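Local coordinates for Iron(3+)-hydroxamate-binding protein FhuD (Bacillus subtilis subsp. subtilis, PDB 3G9Q), which binds iron(3+)-hydroxamate complexes and hands them to the membrane permease of an ABC transporter, supporting uptake of ferrichrome and coprogen, at residues G155-R167 and T184-I198. Residues are numbered along the deposited sequence; the frame is centred on the assembly and turned at random.
Sequences GKDIYVFGKDFGR and TKEKAIDQGPGYTSI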
ATOM      1  N   GLY A 155       4.531  11.837  16.573  1.00 53.33           N
ATOM      2  CA  GLY A 155       5.184  12.562  17.641  1.00 56.56           C
ATOM      3  C   GLY A 155       5.581  13.943  17.172  1.00 68.07           C
ATOM      4  O   GLY A 155       4.747  14.698  16.667  1.00 66.69           O
ATOM      5  N   LYS A 156       6.857  14.279  17.334  1.00 74.99           N
ATOM      6  CA  LYS A 156       7.359  15.583  16.914  1.00 81.00           C
ATOM      7  C   LYS A 156       7.830  15.560  15.451  1.00 83.99           C
ATOM      8  O   LYS A 156       7.899  16.601  14.787  1.00 86.94           O
ATOM      9  CB  LYS A 156       8.501  16.024  17.840  1.00 82.95           C
ATOM     10  CG  LYS A 156       8.062  16.339  19.276  1.00 85.34           C
ATOM     11  CD  LYS A 156       9.213  16.921  20.102  1.00 86.65           C
ATOM     12  CE  LYS A 156       8.803  17.212  21.551  1.00 86.78           C
ATOM     13  NZ  LYS A 156       7.726  18.235  21.655  1.00 80.34           N
ATOM     14  N   ASP A 157       8.129  14.362  14.953  1.00 77.78           N
ATOM     15  CA  ASP A 157       8.590  14.183  13.580  1.00 73.82           C
ATOM     16  C   ASP A 157       7.457  14.089  12.573  1.00 66.48           C
ATOM     17  O   ASP A 157       6.405  13.526  12.859  1.00 56.19           O
ATOM     18  CB  ASP A 157       9.443  12.916  13.476  1.00 81.22           C
ATOM     19  CG  ASP A 157      10.721  13.015  14.266  1.00 84.73           C
ATOM     20  OD1 ASP A 157      11.321  11.949  14.552  1.00 84.45           O
ATOM     21  OD2 ASP A 157      11.118  14.162  14.590  1.00 81.06           O
ATOM     22  N   ILE A 158       7.695  14.641  11.389  1.00 66.95           N
ATOM     23  CA  ILE A 158       6.721  14.615  10.301  1.00 64.04           C
ATOM     24  C   ILE A 158       7.426  14.057   9.066  1.00 61.03           C
ATOM     25  O   ILE A 158       8.489  14.549   8.664  1.00 57.04           O
ATOM     26  CB  ILE A 158       6.192  16.028   9.984  1.00 62.01           C
ATOM     27  CG1 ILE A 158       5.461  16.592  11.202  1.00 57.58           C
ATOM     28  CG2 ILE A 158       5.266  15.980   8.786  1.00 42.77           C
ATOM     29  CD1 ILE A 158       5.209  18.099  11.160  1.00 59.57           C
ATOM     30  N   TYR A 159       6.842  13.020   8.475  1.00 54.11           N
ATOM     31  CA  TYR A 159       7.432  12.397   7.294  1.00 54.27           C
ATOM     32  C   TYR A 159       6.749  12.884   6.001  1.00 44.81           C
ATOM     33  O   TYR A 159       5.531  12.828   5.889  1.00 49.99           O
ATOM     34  CB  TYR A 159       7.339  10.854   7.405  1.00 46.38           C
ATOM     35  CG  TYR A 159       7.741  10.274   8.763  1.00 52.38           C
ATOM     36  CD1 TYR A 159       6.775   9.738   9.633  1.00 63.67           C
ATOM     37  CD2 TYR A 159       9.079  10.260   9.181  1.00 48.29           C
ATOM     38  CE1 TYR A 159       7.131   9.198  10.891  1.00 53.99           C
ATOM     39  CE2 TYR A 159       9.447   9.725  10.438  1.00 57.10           C
ATOM     40  CZ  TYR A 159       8.466   9.198  11.285  1.00 57.51           C
ATOM     41  OH  TYR A 159       8.814   8.678  12.517  1.00 47.26           O
ATOM     42  N   VAL A 160       7.533  13.404   5.057  1.00 32.67           N
ATOM     43  CA  VAL A 160       7.000  13.852   3.767  1.00 37.24           C
ATOM     44  C   VAL A 160       7.437  12.790   2.779  1.00 35.70           C
ATOM     45  O   VAL A 160       8.611  12.714   2.423  1.00 36.56           O
ATOM     46  CB  VAL A 160       7.558  15.246   3.333  1.00 38.86           C
ATOM     47  CG1 VAL A 160       9.055  15.299   3.560  1.00 55.72           C
ATOM     48  CG2 VAL A 160       7.248  15.510   1.872  1.00 25.80           C
ATOM     49  N   PHE A 161       6.493  11.956   2.349  1.00 39.59           N
ATOM     50  CA  PHE A 161       6.813  10.865   1.436  1.00 40.51           C
ATOM     51  C   PHE A 161       6.979  11.245  -0.016  1.00 42.74           C
ATOM     52  O   PHE A 161       6.453  12.250  -0.475  1.00 55.38           O
ATOM     53  CB  PHE A 161       5.769   9.764   1.550  1.00 31.29           C
ATOM     54  CG  PHE A 161       5.646   9.211   2.931  1.00 44.11           C
ATOM     55  CD1 PHE A 161       4.657   9.674   3.794  1.00 46.60           C
ATOM     56  CD2 PHE A 161       6.564   8.277   3.400  1.00 40.67           C
ATOM     57  CE1 PHE A 161       4.586   9.215   5.110  1.00 57.58           C
ATOM     58  CE2 PHE A 161       6.504   7.815   4.707  1.00 45.79           C
ATOM     59  CZ  PHE A 161       5.513   8.283   5.568  1.00 52.11           C
ATOM     60  N   GLY A 162       7.747  10.434  -0.728  1.00 50.23           N
ATOM     61  CA  GLY A 162       7.969  10.665  -2.140  1.00 42.14           C
ATOM     62  C   GLY A 162       7.209   9.601  -2.910  1.00 45.46           C
ATOM     63  O   GLY A 162       6.094   9.245  -2.543  1.00 37.35           O
ATOM     64  N   LYS A 163       7.816   9.074  -3.965  1.00 42.09           N
ATOM     65  CA  LYS A 163       7.158   8.069  -4.770  1.00 52.91           C
ATOM     66  C   LYS A 163       7.619   6.651  -4.485  1.00 57.40           C
ATOM     67  O   LYS A 163       6.958   5.686  -4.868  1.00 65.57           O
ATOM     68  CB  LYS A 163       7.346   8.375  -6.262  1.00 57.81           C
ATOM     69  CG  LYS A 163       8.773   8.283  -6.777  1.00 66.62           C
ATOM     70  CD  LYS A 163       8.828   8.629  -8.265  1.00 77.43           C
ATOM     71  CE  LYS A 163      10.246   8.482  -8.817  1.00 86.99           C
ATOM     72  NZ  LYS A 163      10.331   8.703 -10.295  1.00 82.43           N
ATOM     73  N   ASP A 164       8.744   6.512  -3.799  1.00 64.13           N
ATOM     74  CA  ASP A 164       9.270   5.187  -3.527  1.00 63.84           C
ATOM     75  C   ASP A 164       9.208   4.751  -2.078  1.00 60.03           C
ATOM     76  O   ASP A 164      10.144   4.141  -1.573  1.00 59.35           O
ATOM     77  CB  ASP A 164      10.707   5.100  -4.051  1.00 67.93           C
ATOM     78  CG  ASP A 164      10.764   4.982  -5.561  1.00 74.08           C
ATOM     79  OD1 ASP A 164      10.755   6.016  -6.267  1.00 74.47           O
ATOM     80  OD2 ASP A 164      10.795   3.832  -6.044  1.00 83.70           O
ATOM     81  N   PHE A 165       8.102   5.040  -1.406  1.00 55.09           N
ATOM     82  CA  PHE A 165       7.999   4.642  -0.015  1.00 50.38           C
ATOM     83  C   PHE A 165       6.581   4.345   0.456  1.00 58.28           C
ATOM     84  O   PHE A 165       6.266   4.531   1.637  1.00 59.76           O
ATOM     85  CB  PHE A 165       8.623   5.712   0.875  1.00 42.42           C
ATOM     86  CG  PHE A 165       9.496   5.151   1.942  1.00 50.38           C
ATOM     87  CD1 PHE A 165      10.782   4.728   1.647  1.00 57.27           C
ATOM     88  CD2 PHE A 165       9.006   4.955   3.224  1.00 56.04           C
ATOM     89  CE1 PHE A 165      11.570   4.103   2.623  1.00 66.35           C
ATOM     90  CE2 PHE A 165       9.783   4.333   4.209  1.00 55.87           C
ATOM     91  CZ  PHE A 165      11.064   3.904   3.910  1.00 54.90           C
ATOM     92  N   GLY A 166       5.730   3.886  -0.460  1.00 51.95           N
ATOM     93  CA  GLY A 166       4.360   3.570  -0.100  1.00 42.28           C
ATOM     94  C   GLY A 166       3.522   4.803   0.141  1.00 41.59           C
ATOM     95  O   GLY A 166       3.840   5.887  -0.346  1.00 44.85           O
ATOM     96  N   ARG A 167       2.459   4.634   0.919  1.00 44.82           N
ATOM     97  CA  ARG A 167       1.519   5.713   1.224  1.00 42.46           C
ATOM     98  C   ARG A 167       0.988   6.418  -0.034  1.00 46.12           C
ATOM     99  O   ARG A 167       0.786   7.637  -0.047  1.00 33.08           O
ATOM    100  CB  ARG A 167       2.149   6.733   2.175  1.00 48.48           C
ATOM    101  CG  ARG A 167       2.257   6.266   3.621  1.00 37.10           C
ATOM    102  CD  ARG A 167       3.521   5.476   3.862  1.00 53.70           C
ATOM    103  NE  ARG A 167       3.607   4.992   5.239  1.00 64.35           N
ATOM    104  CZ  ARG A 167       4.710   4.499   5.794  1.00 60.23           C
ATOM    105  NH1 ARG A 167       5.833   4.424   5.092  1.00 53.63           N
ATOM    106  NH2 ARG A 167       4.691   4.083   7.053  1.00 51.11           N
ATOM    107  N   THR A 184      10.028  19.094  -2.415  1.00 48.63           N
ATOM    108  CA  THR A 184       9.644  17.720  -2.131  1.00 52.51           C
ATOM    109  C   THR A 184      10.317  16.777  -3.122  1.00 45.93           C
ATOM    110  O   THR A 184      10.787  15.715  -2.738  1.00 52.28           O
ATOM    111  CB  THR A 184       8.113  17.514  -2.173  1.00 55.80           C
ATOM    112  OG1 THR A 184       7.477  18.378  -1.223  1.00 52.62           O
ATOM    113  CG2 THR A 184       7.775  16.075  -1.810  1.00 63.35           C
ATOM    114  N   LYS A 185      10.373  17.162  -4.392  1.00 45.48           N
ATOM    115  CA  LYS A 185      11.033  16.336  -5.402  1.00 50.69           C
ATOM    116  C   LYS A 185      12.519  16.273  -5.056  1.00 56.11           C
ATOM    117  O   LYS A 185      13.129  15.202  -5.047  1.00 61.63           O
ATOM    118  CB  LYS A 185      10.860  16.957  -6.788  1.00 51.83           C
ATOM    119  CG  LYS A 185      11.436  16.156  -7.938  1.00 43.22           C
ATOM    120  CD  LYS A 185      11.034  16.815  -9.249  1.00 50.14           C
ATOM    121  CE  LYS A 185      11.188  15.899 -10.466  1.00 64.48           C
ATOM    122  NZ  LYS A 185      12.598  15.538 -10.829  1.00 67.58           N
ATOM    123  N   GLU A 186      13.082  17.439  -4.757  1.00 54.85           N
ATOM    124  CA  GLU A 186      14.486  17.573  -4.395  1.00 51.61           C
ATOM    125  C   GLU A 186      14.865  16.725  -3.186  1.00 52.34           C
ATOM    126  O   GLU A 186      15.939  16.142  -3.155  1.00 48.43           O
ATOM    127  CB  GLU A 186      14.806  19.045  -4.094  1.00 52.51           C
ATOM    128  CG  GLU A 186      16.284  19.354  -3.795  1.00 66.14           C
ATOM    129  CD  GLU A 186      16.512  20.818  -3.401  1.00 80.82           C
ATOM    130  OE1 GLU A 186      16.027  21.712  -4.135  1.00 86.23           O
ATOM    131  OE2 GLU A 186      17.177  21.081  -2.365  1.00 76.18           O
ATOM    132  N   LYS A 187      13.983  16.638  -2.199  1.00 54.52           N
ATOM    133  CA  LYS A 187      14.316  15.891  -1.005  1.00 56.13           C
ATOM    134  C   LYS A 187      13.766  14.484  -0.892  1.00 56.94           C
ATOM    135  O   LYS A 187      14.514  13.542  -0.633  1.00 64.74           O
ATOM    136  CB  LYS A 187      13.910  16.692   0.231  1.00 59.97           C
ATOM    137  CG  LYS A 187      14.636  18.031   0.379  1.00 60.01           C
ATOM    138  CD  LYS A 187      16.147  17.860   0.423  1.00 55.14           C
ATOM    139  CE  LYS A 187      16.829  19.112   0.952  1.00 58.67           C
ATOM    140  NZ  LYS A 187      16.491  19.365   2.383  1.00 64.59           N
ATOM    141  N   ALA A 188      12.465  14.330  -1.083  1.00 55.03           N
ATOM    142  CA  ALA A 188      11.854  13.019  -0.952  1.00 50.85           C
ATOM    143  C   ALA A 188      11.889  12.159  -2.213  1.00 53.35           C
ATOM    144  O   ALA A 188      11.499  10.998  -2.166  1.00 59.97           O
ATOM    145  CB  ALA A 188      10.425  13.166  -0.463  1.00 48.38           C
ATOM    146  N   ILE A 189      12.347  12.703  -3.336  1.00 51.36           N
ATOM    147  CA  ILE A 189      12.401  11.900  -4.551  1.00 56.61           C
ATOM    148  C   ILE A 189      13.801  11.781  -5.138  1.00 64.67           C
ATOM    149  O   ILE A 189      14.499  10.794  -4.903  1.00 74.37           O
ATOM    150  CB  ILE A 189      11.446  12.435  -5.645  1.00 51.24           C
ATOM    151  CG1 ILE A 189       9.995  12.324  -5.181  1.00 50.86           C
ATOM    152  CG2 ILE A 189      11.596  11.618  -6.917  1.00 49.68           C
ATOM    153  CD1 ILE A 189       8.998  13.177  -5.966  1.00 59.45           C
ATOM    154  N   ASP A 190      14.213  12.792  -5.896  1.00 70.76           N
ATOM    155  CA  ASP A 190      15.528  12.826  -6.555  1.00 76.04           C
ATOM    156  C   ASP A 190      16.742  12.709  -5.631  1.00 69.67           C
ATOM    157  O   ASP A 190      17.872  12.916  -6.068  1.00 56.11           O
ATOM    158  CB  ASP A 190      15.659  14.131  -7.343  1.00 78.17           C
ATOM    159  CG  ASP A 190      14.503  14.355  -8.286  1.00 82.00           C
ATOM    160  OD1 ASP A 190      14.327  15.514  -8.740  1.00 87.27           O
ATOM    161  OD2 ASP A 190      13.784  13.366  -8.573  1.00 78.53           O
ATOM    162  N   GLN A 191      16.522  12.365  -4.370  1.00 71.21           N
ATOM    163  CA  GLN A 191      17.640  12.285  -3.459  1.00 70.52           C
ATOM    164  C   GLN A 191      17.538  11.214  -2.386  1.00 75.78           C
ATOM    165  O   GLN A 191      18.126  10.143  -2.519  1.00 84.33           O
ATOM    166  CB  GLN A 191      17.842  13.655  -2.817  1.00 70.03           C
ATOM    167  CG  GLN A 191      19.030  13.789  -1.903  1.00 62.93           C
ATOM    168  CD  GLN A 191      19.124  15.183  -1.320  1.00 62.92           C
ATOM    169  OE1 GLN A 191      19.168  16.176  -2.051  1.00 48.59           O
ATOM    170  NE2 GLN A 191      19.151  15.265   0.005  1.00 63.35           N
ATOM    171  N   GLY A 192      16.778  11.496  -1.334  1.00 70.20           N
ATOM    172  CA  GLY A 192      16.652  10.565  -0.220  1.00 72.94           C
ATOM    173  C   GLY A 192      16.343   9.092  -0.453  1.00 67.04           C
ATOM    174  O   GLY A 192      16.372   8.591  -1.578  1.00 55.89           O
ATOM    175  N   PRO A 193      16.077   8.362   0.644  1.00 67.53           N
ATOM    176  CA  PRO A 193      15.746   6.933   0.633  1.00 68.24           C
ATOM    177  C   PRO A 193      14.274   6.729   0.281  1.00 65.96           C
ATOM    178  O   PRO A 193      13.763   5.612   0.349  1.00 65.22           O
ATOM    179  CB  PRO A 193      16.043   6.501   2.063  1.00 69.02           C
ATOM    180  CG  PRO A 193      15.654   7.725   2.849  1.00 73.83           C
ATOM    181  CD  PRO A 193      16.293   8.832   2.029  1.00 67.31           C
ATOM    182  N   GLY A 194      13.597   7.819  -0.080  1.00 58.20           N
ATOM    183  CA  GLY A 194      12.194   7.730  -0.434  1.00 54.38           C
ATOM    184  C   GLY A 194      11.297   8.632   0.393  1.00 52.31           C
ATOM    185  O   GLY A 194      10.118   8.768   0.083  1.00 52.79           O
ATOM    186  N   TYR A 195      11.845   9.232   1.450  1.00 48.69           N
ATOM    187  CA  TYR A 195      11.085  10.141   2.314  1.00 52.45           C
ATOM    188  C   TYR A 195      12.039  11.112   3.019  1.00 55.33           C
ATOM    189  O   TYR A 195      13.252  11.027   2.844  1.00 60.49           O
ATOM    190  CB  TYR A 195      10.263   9.352   3.345  1.00 46.90           C
ATOM    191  CG  TYR A 195      11.047   8.886   4.535  1.00 48.85           C
ATOM    192  CD1 TYR A 195      11.118   9.666   5.689  1.00 48.24           C
ATOM    193  CD2 TYR A 195      11.779   7.694   4.487  1.00 53.94           C
ATOM    194  CE1 TYR A 195      11.896   9.280   6.762  1.00 50.73           C
ATOM    195  CE2 TYR A 195      12.569   7.294   5.556  1.00 57.45           C
ATOM    196  CZ  TYR A 195      12.623   8.097   6.691  1.00 61.34           C
ATOM    197  OH  TYR A 195      13.412   7.719   7.751  1.00 73.23           O
ATOM    198  N   THR A 196      11.485  12.040   3.794  1.00 56.46           N
ATOM    199  CA  THR A 196      12.277  13.038   4.517  1.00 52.83           C
ATOM    200  C   THR A 196      11.541  13.414   5.789  1.00 54.99           C
ATOM    201  O   THR A 196      10.359  13.777   5.750  1.00 47.59           O
ATOM    202  CB  THR A 196      12.459  14.362   3.706  1.00 62.96           C
ATOM    203  OG1 THR A 196      13.042  14.086   2.426  1.00 71.82           O
ATOM    204  CG2 THR A 196      13.358  15.338   4.458  1.00 58.25           C
ATOM    205  N   SER A 197      12.234  13.322   6.918  1.00 55.66           N
ATOM    206  CA  SER A 197      11.631  13.697   8.188  1.00 51.94           C
ATOM    207  C   SER A 197      11.995  15.158   8.390  1.00 48.72           C
ATOM    208  O   SER A 197      13.172  15.512   8.385  1.00 47.05           O
ATOM    209  CB  SER A 197      12.188  12.849   9.330  1.00 41.37           C
ATOM    210  OG  SER A 197      11.517  13.180  10.538  1.00 55.12           O
ATOM    211  N   ILE A 198      10.981  16.006   8.546  1.00 55.03           N
ATOM    212  CA  ILE A 198      11.209  17.433   8.728  1.00 56.72           C
ATOM    213  C   ILE A 198      10.610  17.956  10.027  1.00 57.15           C
ATOM    214  O   ILE A 198       9.889  17.242  10.727  1.00 60.16           O
ATOM    215  CB  ILE A 198      10.627  18.265   7.543  1.00 56.90           C
ATOM    216  CG1 ILE A 198       9.114  18.485   7.711  1.00 73.17           C
ATOM    217  CG2 ILE A 198      10.927  17.575   6.235  1.00 57.91           C
ATOM    218  CD1 ILE A 198       8.517  19.571   6.818  1.00 81.21           C
TER
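Ile158 and Ile198 pair where strand 195-198 runs antiparallel to strand 157-161, at one edge of the mixed sheet in the C-terminal lobe of this bilobal binding protein. Val160 N donates to Thr196 O over 2.9 Å in an almost straight bond (174°), and Ile198 N reaches Ile158 O at 2.9 Å; the return bonds, Ile158 N to Ile198 O and Thr196 N to Val160 O, are weak. Beyond the paired strands, Gly162 N still finds Gly194 O, at 3.0 Å.

The two faces differ in character, a common consequence of strand alternation. On one, Val160 divides its branches: CG1, placed between backbone N and carbonyl carbon (chi1 45°), packs against Thr196 CB and Ile198 CG2, while CG2 touches Thr184 CG2 on helix 182-189. Ala188 CB lies against Val160 O, 3.4 Å away, and Gly162, with no side chain to intervene, makes a CA-H...O contact with Ala188 O. Helix 203-206 continues this apolar layer through Leu203 and Phe206.

On the other face Tyr159 and Tyr195 join Phe165, from the loop after strand 157-161, in an aromatic cluster. Tyr195 turns an edge toward the face of Phe165, centroids 5.0 Å apart, and runs alongside Tyr159, whose OH is hydrogen-bonded to Asn154 and whose ring meets Trp216. Phe161 crosses Tyr195 at a slant, its CD2 3.9 Å from Tyr195 CB, and Arg167 CD sits over the centre of the Phe161 ring, 3.8 Å above its plane.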